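Local coordinates for A rubisco-like protein (Burkholderia fungorum, PDB 3NWR) that is of unknown physiological function but belongs to the rubisco-like family, related to the rubisco large subunit, and is classed as a lyase, at residues A[20-25]-A[87-92]; A[33-38]-A[94-99]. One frame throughout, in Å; residues are numbered along the deposited sequence.

Interaction 1: A[20-25]-A[87-92]; sequences LIETPL and GPWRRA
An antiparallel strand pairing joins I21, E22 and T23 to A92, R91 and R90 within the sheet of the N-terminal domain. I21–A92 and T23–R90 are hydrogen-bonded pairs, with E22–R91 a non-hydrogen-bonded pair between them. I21 N meets A92 O at 2.8 Å. A92 N returns a bond to I21 O at 3.0 Å. T23 N donates to R90 O at 2.8 Å; the return bond from R90 N to T23 O is bent and weak.

E22 and R91 share one face of the sheet. Their CG atoms touch at 3.9 Å, but their charged ends find other partners: the E22 carboxylate bonds S74 and T125, and R91 NH1 bonds E68 O. With CG anti to the backbone N (chi1 -178°) and an extended chain, the E22 OE2 reaches W89 CB.

Beyond the strand end, P24 CD rests against W89 CD1 at 3.8 Å. T23 OG1 accepts from L25 N, forming an ST turn. A water accepts from R90 NH1 and donates to P24 O, bridging the two segments, and R90 NH2 also makes a salt bridge with E66. The whole is an antiparallel central pairing of the alpha/beta N-terminal domain found in the rubisco large-chain family.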
loop_
_atom_site.group_PDB
_atom_site.type_symbol
_atom_site.label_atom_id
_atom_site.label_comp_id
_atom_site.label_asym_id
_atom_site.label_seq_id
_atom_site.Cartn_x
_atom_site.Cartn_y
_atom_site.Cartn_z
ATOM N N LEU A 20 4.438 17.158 6.677
ATOM C CA LEU A 20 4.677 17.498 8.071
ATOM C C LEU A 20 5.807 16.601 8.536
ATOM O O LEU A 20 5.696 15.375 8.463
ATOM C CB LEU A 20 3.419 17.237 8.910
ATOM C CG LEU A 20 3.623 17.188 10.428
ATOM C CD1 LEU A 20 3.951 18.569 10.967
ATOM C CD2 LEU A 20 2.381 16.624 11.114
ATOM N N ILE A 21 6.909 17.188 9.000
ATOM C CA ILE A 21 8.009 16.376 9.492
ATOM C C ILE A 21 8.286 16.662 10.958
ATOM O O ILE A 21 7.906 17.711 11.482
ATOM C CB ILE A 21 9.300 16.562 8.672
ATOM C CG1 ILE A 21 9.843 17.988 8.823
ATOM C CG2 ILE A 21 9.044 16.214 7.215
ATOM C CD1 ILE A 21 11.270 18.145 8.295
ATOM N N GLU A 22 8.902 15.693 11.620
ATOM C CA GLU A 22 9.271 15.823 13.022
ATOM C C GLU A 22 10.681 15.282 13.178
ATOM O O GLU A 22 11.003 14.207 12.673
ATOM C CB GLU A 22 8.302 15.033 13.895
ATOM C CG GLU A 22 8.562 15.137 15.395
ATOM C CD GLU A 22 7.700 14.162 16.174
ATOM O OE1 GLU A 22 6.456 14.318 16.143
ATOM O OE2 GLU A 22 8.270 13.237 16.788
ATOM N N THR A 23 11.532 16.033 13.876
ATOM C CA THR A 23 12.937 15.663 13.999
ATOM C C THR A 23 13.560 16.442 15.152
ATOM O O THR A 23 13.189 17.589 15.392
ATOM C CB THR A 23 13.718 15.973 12.696
ATOM O OG1 THR A 23 15.102 15.646 12.863
ATOM C CG2 THR A 23 13.579 17.457 12.309
ATOM N N PRO A 24 14.494 15.814 15.882
ATOM C CA PRO A 24 15.201 16.576 16.914
ATOM C C PRO A 24 16.329 17.381 16.280
ATOM O O PRO A 24 16.956 18.206 16.954
ATOM C CB PRO A 24 15.772 15.485 17.809
ATOM C CG PRO A 24 16.042 14.349 16.878
ATOM C CD PRO A 24 14.942 14.410 15.827
ATOM N N LEU A 25 16.587 17.136 14.996
ATOM C CA LEU A 25 17.626 17.844 14.263
ATOM C C LEU A 25 17.058 19.123 13.648
ATOM O O LEU A 25 15.912 19.496 13.913
ATOM C CB LEU A 25 18.235 16.935 13.182
ATOM C CG LEU A 25 18.625 15.525 13.643
ATOM C CD1 LEU A 25 19.190 14.709 12.488
ATOM C CD2 LEU A 25 19.612 15.569 14.810
ATOM N N GLY A 87 15.989 15.800 22.816
ATOM C CA GLY A 87 14.838 16.543 22.338
ATOM C C GLY A 87 15.138 18.025 22.432
ATOM O O GLY A 87 16.273 18.411 22.723
ATOM N N PRO A 88 14.128 18.872 22.191
ATOM C CA PRO A 88 12.751 18.493 21.862
ATOM C C PRO A 88 12.652 17.970 20.431
ATOM O O PRO A 88 13.626 18.028 19.682
ATOM C CB PRO A 88 11.983 19.818 21.969
ATOM C CG PRO A 88 12.922 20.784 22.631
ATOM C CD PRO A 88 14.289 20.332 22.270
ATOM N N TRP A 89 11.481 17.467 20.068
ATOM C CA TRP A 89 11.273 16.950 18.721
ATOM C C TRP A 89 10.544 17.976 17.876
ATOM O O TRP A 89 9.322 18.123 17.942
ATOM C CB TRP A 89 10.585 15.584 18.774
ATOM C CG TRP A 89 11.548 14.586 19.294
ATOM C CD1 TRP A 89 12.362 13.773 18.563
ATOM C CD2 TRP A 89 11.880 14.358 20.668
ATOM N NE1 TRP A 89 13.161 13.030 19.395
ATOM C CE2 TRP A 89 12.880 13.367 20.694
ATOM C CE3 TRP A 89 11.413 14.882 21.878
ATOM C CZ2 TRP A 89 13.424 12.886 21.882
ATOM C CZ3 TRP A 89 11.956 14.402 23.060
ATOM C CH2 TRP A 89 12.950 13.417 23.051
ATOM N N ARG A 90 11.332 18.723 17.116
ATOM C CA ARG A 90 10.830 19.848 16.365
ATOM C C ARG A 90 9.894 19.402 15.248
ATOM O O ARG A 90 10.048 18.315 14.691
ATOM C CB ARG A 90 11.997 20.672 15.824
ATOM C CG ARG A 90 12.956 21.119 16.935
ATOM C CD ARG A 90 14.274 21.650 16.387
ATOM N NE ARG A 90 14.083 22.891 15.648
ATOM C CZ ARG A 90 15.073 23.612 15.133
ATOM N NH1 ARG A 90 16.330 23.209 15.266
ATOM N NH2 ARG A 90 14.802 24.728 14.474
ATOM N N ARG A 91 8.926 20.247 14.932
ATOM C CA ARG A 91 7.969 19.947 13.880
ATOM C C ARG A 91 7.954 21.060 12.853
ATOM O O ARG A 91 8.116 22.233 13.190
ATOM C CB ARG A 91 6.577 19.741 14.473
ATOM C CG ARG A 91 6.465 18.450 15.281
ATOM C CD ARG A 91 5.201 18.404 16.118
ATOM N NE ARG A 91 3.993 18.388 15.304
ATOM C CZ ARG A 91 3.153 19.414 15.187
ATOM N NH1 ARG A 91 3.390 20.551 15.827
ATOM N NH2 ARG A 91 2.077 19.306 14.423
ATOM N N ALA A 92 7.775 20.695 11.591
ATOM C CA ALA A 92 7.687 21.692 10.540
ATOM C C ALA A 92 6.830 21.223 9.379
ATOM O O ALA A 92 6.791 20.028 9.072
ATOM C CB ALA A 92 9.075 22.064 10.040
HETATM O O HOH W 1 17.701 20.887 16.689
HETATM O O HOH W 2 16.215 19.102 19.400
#

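Interaction 2: A[33-38]-A[94-99]; sequences VMAGEQ and ITLSFP
M34 and A35 of helix 33-37, and Q38 just past its end, pack against I94, L96 and F98; the shortest backbone bond of the helix here, E37 N to V33 O, is 2.8 Å long. A second bond, from Q38 N to M34 O, holds the last turn. No hydrogen bond crosses to strand 94-99. The contact is apolar and buried. The two axes run nearly parallel, 20° apart, with a closest approach of 9.4 Å.

Three side-chain groups meet in sequence along the strand. I94 comes first. Its CG1 lies between the backbone N and the carbonyl carbon (chi1 68°), and the extended branch carries CD1 to M34 SD at 3.8 Å. The M34 chain is bent at chi3, and CE also lies near I94 CD1. L96 comes next; both its methyls touch A35. Its CD1 sits by the backbone, 4.1 Å from A35 N, while CD2 touches the CB of the same residue. F98 comes last. Its ring turns an edge to the helix end, and CE2 lies 3.7 Å from Q38 CB, near the ring plane.

Of the Q38 side chain, CB makes the contact, and F98 CE2 also lies near Q38 O. The chain bends at chi2 and its amide leads away to T113, where NE2 bonds the backbone O. V199 of the second subunit packs on Q38, so the subunit interface lies close by. T113 and V114 of helix 107-114 also touch F98.

Helix 27-37 connects strand 14-23 to strand 60-70, and strand 89-99 lies between those two in the sheet. This helix-on-sheet layer, with strand order 2-3-1-4, fits the ferredoxin-like topology of the rubisco N-terminal domain.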
loop_
_atom_site.group_PDB
_atom_site.type_symbol
_atom_site.label_atom_id
_atom_site.label_comp_id
_atom_site.label_asym_id
_atom_site.label_seq_id
_atom_site.Cartn_x
_atom_site.Cartn_y
_atom_site.Cartn_z
ATOM N N VAL A 33 17.729 16.900 3.105
ATOM C CA VAL A 33 18.039 15.476 3.050
ATOM C C VAL A 33 16.914 14.751 2.304
ATOM O O VAL A 33 17.171 13.955 1.401
ATOM C CB VAL A 33 18.213 14.867 4.447
ATOM C CG1 VAL A 33 18.174 13.342 4.368
ATOM C CG2 VAL A 33 19.522 15.335 5.070
ATOM N N MET A 34 15.670 15.048 2.670
ATOM C CA MET A 34 14.517 14.468 1.981
ATOM C C MET A 34 14.529 14.770 0.489
ATOM O O MET A 34 14.347 13.878 -0.344
ATOM C CB MET A 34 13.212 14.974 2.602
ATOM C CG MET A 34 13.073 14.615 4.055
ATOM S SD MET A 34 11.614 15.379 4.793
ATOM C CE MET A 34 10.354 14.619 3.757
ATOM N N ALA A 35 14.744 16.036 0.147
ATOM C CA ALA A 35 14.769 16.455 -1.249
ATOM C C ALA A 35 15.854 15.714 -2.026
ATOM O O ALA A 35 15.626 15.242 -3.147
ATOM C CB ALA A 35 14.985 17.964 -1.341
ATOM N N GLY A 36 17.034 15.608 -1.427
ATOM C CA GLY A 36 18.158 14.965 -2.082
ATOM C C GLY A 36 17.950 13.476 -2.244
ATOM O O GLY A 36 18.188 12.916 -3.319
ATOM N N GLU A 37 17.501 12.828 -1.175
ATOM C CA GLU A 37 17.327 11.381 -1.200
ATOM C C GLU A 37 16.283 10.939 -2.215
ATOM O O GLU A 37 16.416 9.873 -2.815
ATOM C CB GLU A 37 16.970 10.858 0.190
ATOM C CG GLU A 37 18.147 10.890 1.140
ATOM C CD GLU A 37 19.281 10.018 0.645
ATOM O OE1 GLU A 37 19.086 8.783 0.587
ATOM O OE2 GLU A 37 20.351 10.564 0.294
ATOM N N GLN A 38 15.259 11.764 -2.416
ATOM C CA GLN A 38 14.170 11.421 -3.329
ATOM C C GLN A 38 14.433 11.909 -4.749
ATOM O O GLN A 38 13.568 11.804 -5.621
ATOM C CB GLN A 38 12.840 11.976 -2.820
ATOM C CG GLN A 38 12.413 11.417 -1.461
ATOM C CD GLN A 38 12.486 9.901 -1.393
ATOM O OE1 GLN A 38 13.371 9.339 -0.741
ATOM N NE2 GLN A 38 11.554 9.232 -2.062
ATOM N N ILE A 94 6.668 21.468 5.402
ATOM C CA ILE A 94 7.609 21.786 4.337
ATOM C C ILE A 94 6.974 21.542 2.978
ATOM O O ILE A 94 6.020 20.776 2.856
ATOM C CB ILE A 94 8.904 20.971 4.455
ATOM C CG1 ILE A 94 8.636 19.490 4.169
ATOM C CG2 ILE A 94 9.539 21.171 5.839
ATOM C CD1 ILE A 94 9.891 18.660 4.084
ATOM N N THR A 95 7.494 22.218 1.960
ATOM C CA THR A 95 7.077 21.958 0.593
ATOM C C THR A 95 8.303 21.606 -0.219
ATOM O O THR A 95 9.297 22.340 -0.193
ATOM C CB THR A 95 6.400 23.186 -0.050
ATOM O OG1 THR A 95 5.189 23.493 0.647
ATOM C CG2 THR A 95 6.078 22.908 -1.513
ATOM N N LEU A 96 8.243 20.476 -0.927
ATOM C CA LEU A 96 9.290 20.096 -1.867
ATOM C C LEU A 96 8.824 20.300 -3.302
ATOM O O LEU A 96 7.650 20.113 -3.618
ATOM C CB LEU A 96 9.713 18.636 -1.676
ATOM C CG LEU A 96 10.237 18.254 -0.297
ATOM C CD1 LEU A 96 10.750 16.814 -0.319
ATOM C CD2 LEU A 96 11.324 19.207 0.142
ATOM N N SER A 97 9.759 20.687 -4.165
ATOM C CA SER A 97 9.502 20.812 -5.594
ATOM C C SER A 97 10.298 19.746 -6.334
ATOM O O SER A 97 11.515 19.663 -6.179
ATOM C CB SER A 97 9.917 22.203 -6.085
ATOM O OG SER A 97 9.681 22.355 -7.476
ATOM N N PHE A 98 9.607 18.923 -7.122
ATOM C CA PHE A 98 10.229 17.817 -7.849
ATOM C C PHE A 98 10.195 18.059 -9.352
ATOM O O PHE A 98 9.144 18.393 -9.891
ATOM C CB PHE A 98 9.467 16.517 -7.578
ATOM C CG PHE A 98 9.739 15.913 -6.227
ATOM C CD1 PHE A 98 8.894 16.159 -5.154
ATOM C CD2 PHE A 98 10.830 15.075 -6.042
ATOM C CE1 PHE A 98 9.148 15.586 -3.914
ATOM C CE2 PHE A 98 11.090 14.505 -4.798
ATOM C CZ PHE A 98 10.255 14.764 -3.740
ATOM N N PRO A 99 11.333 17.870 -10.039
ATOM C CA PRO A 99 11.323 17.980 -11.502
ATOM C C PRO A 99 10.599 16.804 -12.153
ATOM O O PRO A 99 10.942 15.645 -11.906
ATOM C CB PRO A 99 12.814 17.944 -11.879
ATOM C CG PRO A 99 13.565 18.139 -10.610
ATOM C CD PRO A 99 12.683 17.622 -9.511
#

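Interactions 1 and 2 share strand 89-99, one using its start and the other its far half. Their centres are about 17 Å apart. Strand 14-23 and helix 27-37 follow each other in the chain, joined by a short turn. I21 links them directly: its CG2 lies 3.6 Å from M34 SD and 4.1 Å from I94 CD1. The face of the sheet carrying I21 and A92 is thus the one covered by the helix. Both contacts lie in the N-terminal domain, about 30 and 27 Å from the centre of the chain; the carboxylated K195 belongs to the catalytic domain. The L25 side chain of interaction 1 is about 3 Å from a bound sulfate, probably from the crystallisation liquor.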